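Local coordinates for protein acetyltransferase, GNAT family (Streptococcus pneumoniae, PDB 2ATR) that has no known substrate but, as a GNAT family member, probably transfers an acetyl group from acetyl-CoA to an amine, at residues L42-A47 with L56-G61; Q70-L75 with S85-E90. All blocks are in the same frame, centred on the assembly; numbering follows the deposited sequence.

Interaction 1: residues L42-A47 with L56-G61; sequences LVIYLA and LIRLVG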
ATOM      1  N   LEU A  42       3.062  -3.578  -9.783  1.00 31.77           N
ATOM      2  CA  LEU A  42       3.686  -4.894  -9.672  1.00 31.42           C
ATOM      3  C   LEU A  42       2.632  -5.907  -9.205  1.00 31.03           C
ATOM      4  O   LEU A  42       2.550  -7.025  -9.730  1.00 28.28           O
ATOM      5  CB  LEU A  42       4.838  -4.859  -8.662  1.00 30.73           C
ATOM      6  CG  LEU A  42       6.162  -4.212  -9.065  1.00 33.23           C
ATOM      7  CD1 LEU A  42       6.982  -4.009  -7.797  1.00 30.52           C
ATOM      8  CD2 LEU A  42       6.938  -5.111 -10.076  1.00 30.00           C
ATOM      9  N   VAL A  43       1.844  -5.500  -8.224  1.00 29.57           N
ATOM     10  CA  VAL A  43       0.901  -6.380  -7.568  1.00 29.62           C
ATOM     11  C   VAL A  43      -0.189  -5.580  -6.869  1.00 30.18           C
ATOM     12  O   VAL A  43       0.066  -4.501  -6.352  1.00 26.59           O
ATOM     13  CB  VAL A  43       1.602  -7.336  -6.578  1.00 31.25           C
ATOM     14  CG1 VAL A  43       1.633  -6.781  -5.184  1.00 27.03           C
ATOM     15  CG2 VAL A  43       0.972  -8.688  -6.606  1.00 32.61           C
ATOM     16  N   ILE A  44      -1.399  -6.126  -6.866  1.00 20.00           N
ATOM     17  CA  ILE A  44      -2.491  -5.631  -6.032  1.00 20.00           C
ATOM     18  C   ILE A  44      -3.196  -6.762  -5.306  1.00 20.00           C
ATOM     19  O   ILE A  44      -3.552  -7.748  -5.913  1.00 29.97           O
ATOM     20  CB  ILE A  44      -3.497  -4.832  -6.867  1.00 20.00           C
ATOM     21  CG1 ILE A  44      -2.835  -3.616  -7.496  1.00 20.00           C
ATOM     22  CG2 ILE A  44      -4.684  -4.427  -6.032  1.00 20.00           C
ATOM     23  CD1 ILE A  44      -3.551  -3.102  -8.688  1.00 20.00           C
ATOM     24  N   TYR A  45      -3.387  -6.601  -4.006  1.00 27.80           N
ATOM     25  CA  TYR A  45      -4.262  -7.473  -3.230  1.00 27.86           C
ATOM     26  C   TYR A  45      -5.453  -6.684  -2.688  1.00 28.63           C
ATOM     27  O   TYR A  45      -5.307  -5.529  -2.325  1.00 24.52           O
ATOM     28  CB  TYR A  45      -3.493  -8.127  -2.072  1.00 28.33           C
ATOM     29  CG  TYR A  45      -2.514  -9.213  -2.485  1.00 30.01           C
ATOM     30  CD1 TYR A  45      -2.767 -10.540  -2.208  1.00 30.98           C
ATOM     31  CD2 TYR A  45      -1.345  -8.904  -3.146  1.00 26.56           C
ATOM     32  CE1 TYR A  45      -1.899 -11.512  -2.583  1.00 32.11           C
ATOM     33  CE2 TYR A  45      -0.473  -9.866  -3.525  1.00 27.73           C
ATOM     34  CZ  TYR A  45      -0.749 -11.175  -3.244  1.00 33.08           C
ATOM     35  OH  TYR A  45       0.137 -12.143  -3.616  1.00 34.76           O
ATOM     36  N   LEU A  46      -6.622  -7.316  -2.637  1.00 26.21           N
ATOM     37  CA  LEU A  46      -7.786  -6.714  -1.975  1.00 27.75           C
ATOM     38  C   LEU A  46      -8.127  -7.464  -0.710  1.00 27.76           C
ATOM     39  O   LEU A  46      -7.854  -8.675  -0.617  1.00 29.82           O
ATOM     40  CB  LEU A  46      -9.017  -6.698  -2.882  1.00 26.42           C
ATOM     41  CG  LEU A  46      -8.792  -6.022  -4.222  1.00 28.64           C
ATOM     42  CD1 LEU A  46     -10.096  -6.086  -5.011  1.00 31.64           C
ATOM     43  CD2 LEU A  46      -8.336  -4.550  -3.992  1.00 27.14           C
ATOM     44  N   ALA A  47      -8.688  -6.739   0.262  1.00 26.31           N
ATOM     45  CA  ALA A  47      -9.293  -7.307   1.443  1.00 26.94           C
ATOM     46  C   ALA A  47     -10.806  -7.302   1.221  1.00 28.22           C
ATOM     47  O   ALA A  47     -11.369  -6.267   0.798  1.00 26.34           O
ATOM     48  CB  ALA A  47      -8.952  -6.477   2.661  1.00 27.50           C
ATOM     49  N   LEU A  56      -7.159  -2.434   0.308  1.00 27.31           N
ATOM     50  CA  LEU A  56      -6.342  -2.609  -0.877  1.00 27.38           C
ATOM     51  C   LEU A  56      -4.856  -2.390  -0.497  1.00 26.20           C
ATOM     52  O   LEU A  56      -4.554  -1.585   0.382  1.00 24.49           O
ATOM     53  CB  LEU A  56      -6.791  -1.633  -2.000  1.00 27.29           C
ATOM     54  CG  LEU A  56      -5.974  -1.410  -3.284  1.00 30.79           C
ATOM     55  CD1 LEU A  56      -6.873  -0.963  -4.463  1.00 27.09           C
ATOM     56  CD2 LEU A  56      -4.829  -0.361  -3.020  1.00 27.19           C
ATOM     57  N   ILE A  57      -3.970  -3.135  -1.131  1.00 25.37           N
ATOM     58  CA  ILE A  57      -2.511  -2.802  -1.117  1.00 25.79           C
ATOM     59  C   ILE A  57      -2.060  -2.796  -2.558  1.00 26.36           C
ATOM     60  O   ILE A  57      -2.539  -3.597  -3.358  1.00 26.00           O
ATOM     61  CB  ILE A  57      -1.634  -3.709  -0.196  1.00 26.32           C
ATOM     62  CG1 ILE A  57      -0.127  -3.207  -0.127  1.00 21.75           C
ATOM     63  CG2 ILE A  57      -1.723  -5.185  -0.677  1.00 23.00           C
ATOM     64  CD1 ILE A  57       0.688  -3.948   1.007  1.00 23.59           C
ATOM     65  N   ARG A  58      -1.203  -1.840  -2.913  1.00 25.58           N
ATOM     66  CA  ARG A  58      -0.690  -1.718  -4.248  1.00 25.89           C
ATOM     67  C   ARG A  58       0.824  -1.425  -4.186  1.00 26.63           C
ATOM     68  O   ARG A  58       1.299  -0.438  -3.587  1.00 26.26           O
ATOM     69  CB  ARG A  58      -1.401  -0.588  -5.005  1.00 26.19           C
ATOM     70  CG  ARG A  58      -1.071  -0.477  -6.438  1.00 28.72           C
ATOM     71  CD  ARG A  58      -2.056   0.433  -7.171  1.00 24.73           C
ATOM     72  NE  ARG A  58      -1.823   1.867  -6.940  1.00 23.68           N
ATOM     73  CZ  ARG A  58      -0.940   2.632  -7.573  1.00 24.56           C
ATOM     74  NH1 ARG A  58      -0.038   2.135  -8.435  1.00 22.41           N
ATOM     75  NH2 ARG A  58      -0.915   3.922  -7.305  1.00 25.81           N
ATOM     76  N   LEU A  59       1.584  -2.315  -4.800  1.00 27.13           N
ATOM     77  CA  LEU A  59       3.050  -2.170  -4.848  1.00 26.52           C
ATOM     78  C   LEU A  59       3.477  -1.766  -6.221  1.00 24.94           C
ATOM     79  O   LEU A  59       2.868  -2.182  -7.194  1.00 26.69           O
ATOM     80  CB  LEU A  59       3.718  -3.490  -4.484  1.00 25.67           C
ATOM     81  CG  LEU A  59       3.373  -4.243  -3.209  1.00 27.06           C
ATOM     82  CD1 LEU A  59       4.338  -5.401  -3.103  1.00 27.70           C
ATOM     83  CD2 LEU A  59       3.459  -3.380  -2.001  1.00 24.86           C
ATOM     84  N   VAL A  60       4.546  -0.966  -6.297  1.00 25.89           N
ATOM     85  CA  VAL A  60       5.110  -0.440  -7.540  1.00 23.37           C
ATOM     86  C   VAL A  60       6.647  -0.537  -7.515  1.00 24.95           C
ATOM     87  O   VAL A  60       7.243  -0.758  -6.449  1.00 24.24           O
ATOM     88  CB  VAL A  60       4.711   1.058  -7.811  1.00 24.09           C
ATOM     89  CG1 VAL A  60       3.159   1.190  -7.946  1.00 23.03           C
ATOM     90  CG2 VAL A  60       5.282   1.995  -6.748  1.00 21.56           C
ATOM     91  N   GLY A  61       7.273  -0.340  -8.672  1.00 24.90           N
ATOM     92  CA  GLY A  61       8.747  -0.403  -8.737  1.00 26.28           C
ATOM     93  C   GLY A  61       9.165  -1.383  -9.791  1.00 26.79           C
ATOM     94  O   GLY A  61       8.351  -1.805 -10.617  1.00 27.39           O
TER

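Interaction 2: residues Q70-L75 with S85-E90; sequences QDLIVL and SSLMKE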
ATOM      1  N   GLN A  70       2.975   1.448  -2.384  1.00 26.37           N
ATOM      2  CA  GLN A  70       2.418   2.707  -2.891  1.00 24.97           C
ATOM      3  C   GLN A  70       1.070   3.070  -2.232  1.00 25.33           C
ATOM      4  O   GLN A  70       0.910   4.188  -1.709  1.00 24.91           O
ATOM      5  CB  GLN A  70       2.335   2.640  -4.403  1.00 26.84           C
ATOM      6  CG  GLN A  70       1.658   3.842  -5.094  1.00 27.28           C
ATOM      7  CD  GLN A  70       2.308   5.186  -4.724  1.00 31.06           C
ATOM      8  OE1 GLN A  70       3.487   5.249  -4.405  1.00 33.63           O
ATOM      9  NE2 GLN A  70       1.518   6.241  -4.719  1.00 31.60           N
ATOM     10  N   ASP A  71       0.116   2.143  -2.211  1.00 24.70           N
ATOM     11  CA  ASP A  71      -1.184   2.379  -1.518  1.00 26.23           C
ATOM     12  C   ASP A  71      -1.379   1.279  -0.515  1.00 26.03           C
ATOM     13  O   ASP A  71      -1.135   0.089  -0.826  1.00 27.23           O
ATOM     14  CB  ASP A  71      -2.417   2.379  -2.474  1.00 26.12           C
ATOM     15  CG  ASP A  71      -2.337   3.416  -3.580  1.00 28.12           C
ATOM     16  OD1 ASP A  71      -1.840   4.550  -3.356  1.00 27.23           O
ATOM     17  OD2 ASP A  71      -2.812   3.103  -4.692  1.00 28.58           O
ATOM     18  N   LEU A  72      -1.748   1.648   0.697  1.00 26.50           N
ATOM     19  CA  LEU A  72      -2.270   0.710   1.673  1.00 26.29           C
ATOM     20  C   LEU A  72      -3.521   1.325   2.315  1.00 27.97           C
ATOM     21  O   LEU A  72      -3.432   2.330   3.055  1.00 26.37           O
ATOM     22  CB  LEU A  72      -1.251   0.378   2.756  1.00 26.38           C
ATOM     23  CG  LEU A  72      -1.665  -0.630   3.838  1.00 26.88           C
ATOM     24  CD1 LEU A  72      -2.057  -1.984   3.199  1.00 23.75           C
ATOM     25  CD2 LEU A  72      -0.557  -0.847   4.880  1.00 27.26           C
ATOM     26  N   ILE A  73      -4.672   0.737   2.032  1.00 27.48           N
ATOM     27  CA  ILE A  73      -5.941   1.335   2.464  1.00 29.55           C
ATOM     28  C   ILE A  73      -6.768   0.263   3.114  1.00 30.24           C
ATOM     29  O   ILE A  73      -6.915  -0.819   2.545  1.00 30.76           O
ATOM     30  CB  ILE A  73      -6.760   1.929   1.281  1.00 29.34           C
ATOM     31  CG1 ILE A  73      -5.975   3.032   0.585  1.00 32.73           C
ATOM     32  CG2 ILE A  73      -8.107   2.481   1.776  1.00 31.40           C
ATOM     33  CD1 ILE A  73      -6.557   3.474  -0.709  1.00 31.95           C
ATOM     34  N   VAL A  74      -7.245   0.535   4.325  1.00 30.55           N
ATOM     35  CA  VAL A  74      -8.363  -0.195   4.910  1.00 30.91           C
ATOM     36  C   VAL A  74      -9.479   0.849   5.224  1.00 32.04           C
ATOM     37  O   VAL A  74      -9.191   1.992   5.656  1.00 30.97           O
ATOM     38  CB  VAL A  74      -7.977  -0.957   6.173  1.00 30.16           C
ATOM     39  CG1 VAL A  74      -9.187  -1.771   6.703  1.00 31.12           C
ATOM     40  CG2 VAL A  74      -6.829  -1.908   5.912  1.00 32.95           C
ATOM     41  N   LEU A  75     -10.733   0.490   4.940  1.00 31.98           N
ATOM     42  CA  LEU A  75     -11.865   1.333   5.425  1.00 33.23           C
ATOM     43  C   LEU A  75     -11.722   1.594   6.897  1.00 33.85           C
ATOM     44  O   LEU A  75     -11.533   0.643   7.694  1.00 33.05           O
ATOM     45  CB  LEU A  75     -13.235   0.710   5.145  1.00 32.87           C
ATOM     46  CG  LEU A  75     -13.599   0.595   3.682  1.00 33.87           C
ATOM     47  CD1 LEU A  75     -14.912  -0.260   3.511  1.00 33.05           C
ATOM     48  CD2 LEU A  75     -13.721   2.003   2.995  1.00 33.83           C
ATOM     49  N   SER A  85      -2.044  -5.765   8.177  1.00 30.90           N
ATOM     50  CA  SER A  85      -0.962  -6.781   8.295  1.00 31.61           C
ATOM     51  C   SER A  85      -1.031  -7.873   7.267  1.00 30.83           C
ATOM     52  O   SER A  85      -0.024  -8.269   6.677  1.00 29.49           O
ATOM     53  CB  SER A  85      -1.004  -7.528   9.622  1.00 31.66           C
ATOM     54  OG  SER A  85      -0.567  -6.713  10.658  1.00 40.15           O
ATOM     55  N   SER A  86      -2.237  -8.419   7.134  1.00 30.48           N
ATOM     56  CA  SER A  86      -2.525  -9.435   6.167  1.00 31.17           C
ATOM     57  C   SER A  86      -2.184  -8.977   4.781  1.00 29.60           C
ATOM     58  O   SER A  86      -1.510  -9.696   4.073  1.00 29.53           O
ATOM     59  CB  SER A  86      -4.020  -9.817   6.263  1.00 31.04           C
ATOM     60  OG  SER A  86      -4.248 -10.299   7.567  1.00 39.16           O
ATOM     61  N   LEU A  87      -2.662  -7.782   4.406  1.00 27.91           N
ATOM     62  CA  LEU A  87      -2.389  -7.193   3.073  1.00 27.32           C
ATOM     63  C   LEU A  87      -0.847  -7.077   2.794  1.00 26.89           C
ATOM     64  O   LEU A  87      -0.348  -7.519   1.748  1.00 25.95           O
ATOM     65  CB  LEU A  87      -3.065  -5.836   2.950  1.00 26.86           C
ATOM     66  CG  LEU A  87      -4.606  -5.858   2.735  1.00 26.06           C
ATOM     67  CD1 LEU A  87      -5.121  -4.396   2.798  1.00 23.33           C
ATOM     68  CD2 LEU A  87      -4.935  -6.493   1.379  1.00 21.40           C
HETATM   69  N   MSE A  88      -0.150  -6.535   3.781  1.00 26.52           N
HETATM   70  CA  MSE A  88       1.308  -6.370   3.776  1.00 28.01           C
HETATM   71  C   MSE A  88       2.040  -7.726   3.642  1.00 28.89           C
HETATM   72  O   MSE A  88       2.920  -7.907   2.792  1.00 29.52           O
HETATM   73  CB  MSE A  88       1.730  -5.594   5.057  1.00 26.30           C
HETATM   74  CG  MSE A  88       1.509  -4.028   4.979  1.00 28.16           C
HETATM   75 SE   MSE A  88       2.666  -3.108   3.904  1.00 24.72          SE
HETATM   76  CE  MSE A  88       4.121  -3.178   5.005  1.00 29.89           C
ATOM     77  N   LYS A  89       1.670  -8.688   4.475  1.00 30.65           N
ATOM     78  CA  LYS A  89       2.336 -10.016   4.448  1.00 31.98           C
ATOM     79  C   LYS A  89       2.132 -10.762   3.146  1.00 31.96           C
ATOM     80  O   LYS A  89       3.117 -11.279   2.583  1.00 32.47           O
ATOM     81  CB  LYS A  89       1.968 -10.856   5.682  1.00 33.31           C
ATOM     82  CG  LYS A  89       2.473 -10.242   6.998  1.00 35.78           C
ATOM     83  CD  LYS A  89       1.888 -10.964   8.248  1.00 41.08           C
ATOM     84  CE  LYS A  89       2.278 -10.288   9.524  1.00 45.06           C
ATOM     85  NZ  LYS A  89       3.763 -10.016   9.629  1.00 49.13           N
ATOM     86  N   GLU A  90       0.913 -10.755   2.602  1.00 31.28           N
ATOM     87  CA  GLU A  90       0.686 -11.369   1.260  1.00 32.43           C
ATOM     88  C   GLU A  90       1.357 -10.665   0.083  1.00 31.48           C
ATOM     89  O   GLU A  90       1.959 -11.330  -0.789  1.00 29.73           O
ATOM     90  CB  GLU A  90      -0.790 -11.550   0.925  1.00 32.55           C
ATOM     91  CG  GLU A  90      -1.560 -12.428   1.927  1.00 40.53           C
ATOM     92  CD  GLU A  90      -0.967 -13.840   2.067  1.00 46.31           C
ATOM     93  OE1 GLU A  90      -0.516 -14.412   1.048  1.00 46.55           O
ATOM     94  OE2 GLU A  90      -0.935 -14.366   3.208  1.00 49.81           O
TER

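Interaction 1: residues L42-A47 with L56-G61
Tyr45 turns its ring away from strand 56-61, and the CG2 methyl of Ile57 comes obliquely to the ring's base, 3.7 Å from Tyr45 CB. Ile4 and Lys6 of strand 2-7 and Glu90 of helix 83-92 touch the Tyr45 side chain, while its hydroxyl hydrogen-bonds Asn94 OD1. The other flat group, the Arg58 guanidinium, leads away from strand 43-47: its NE forms a salt bridge with Asp71 OD2 and its NH1 bonds Ser41 OG. Across the strands, therefore, Arg58 offers mainly its aliphatic stem, with CG 3.8 Å from Ile44 CG1 and the two chains side by side. An extended start (CG anti to the backbone N, chi1 -173°) and a bend at chi3 (77°) carry the charged end away from Ile44.

The two strands form an antiparallel hairpin of the GNAT sheet, their axes 4.8 Å apart at 173°. Val43 and Tyr45 form hydrogen-bonded pairs with Leu59 and Ile57; Ile44 and Leu46 form non-hydrogen-bonded pairs with Arg58 and Leu56. Ile57 N gives a 3.0 Å bond to Tyr45 O, and Leu59 N reaches Val43 O at 3.1 Å. At the end Leu42 departs from strand geometry, yet its N still donates to Leu59 O (2.9 Å), and its CD1 lies 3.5 Å from Val60 C.

Val43 CG1 packs 3.7 Å from Leu59 CG on the face shared with Tyr45 and Ile57. Backbone bonds thus set the pairing, hydrocarbon fills both faces, and the polar ends of Tyr45 and Arg58 find their partners beyond the hairpin.

Interaction 2: residues Q70-L75 with S85-E90
Strand 70-74 and helix 85-90 run roughly antiparallel, with axes 9.6 Å apart at 147°, and only Leu72 and Leu87 bring their CA atoms as near as 8.0 Å. This is the strand-to-helix half of a beta-alpha-beta crossover: helix 83-92 packs on the sheet before the chain enters strand 100-102, which lies parallel to strand 66-74. The connecting turn carries the Gln-X-X-Gly-X-Gly signature of GNAT proteins, whose backbone in relatives binds the pyrophosphate of CoA, and the contact lies on the helix that follows this signature.

No hydrogen bond links the two segments; side chains meet through hydrocarbon, and Leu87 CD1 also approaches the backbone Ile73 O at 4.0 Å. Leu72 divides its two methyls between successive helix residues. Its side chain starts with CG opposite the backbone N (chi1 -179°), which extends the fork toward the helix. CD1 takes the Leu87 side, 3.9 Å from Leu87 CD1, the two leucines meeting at a slant. CD2 goes to selenomethionine Met88, whose chain lies at about a right angle to Leu72 and bends at both chi2 and chi3. Phe114 of helix 109-117 also touches both Leu72 and Met88.

Along the edge paired with strand 52-61, Gln70 and Asp71 both face Arg58, a classic beta bulge of the kind known in this strand of GNAT folds. Farther along, Val74 adds a looser touch, its CG2 4.3 Å from Leu87 CD1. At the opposite end of the contact, Leu72 CD2 rests 3.8 Å from Met88 CG and 4.1 Å from Met88 SE.

How the interactions relate
From the N terminus, strand 2-7 and helices 12-20 and 33-38 come first; strand 43-49 then pairs with strand 2-7 and, through interaction 1, with strand 52-61, closing a tight hairpin. The chain turns into strand 66-74, and interaction 2 closes the next loop when helix 83-92 packs back on that strand. The two contacts follow in series, neither nested nor crossed, with centres about 8 Å apart. Neighbouring strands 52-61 and 66-74 join them: beside the Arg58-Asp71 salt bridge, Leu56 N probably bonds Ile73 O, at 2.8 Å. Tyr45 and Ile57 also pack against helix 83-92, tying hairpin and crossover into one core.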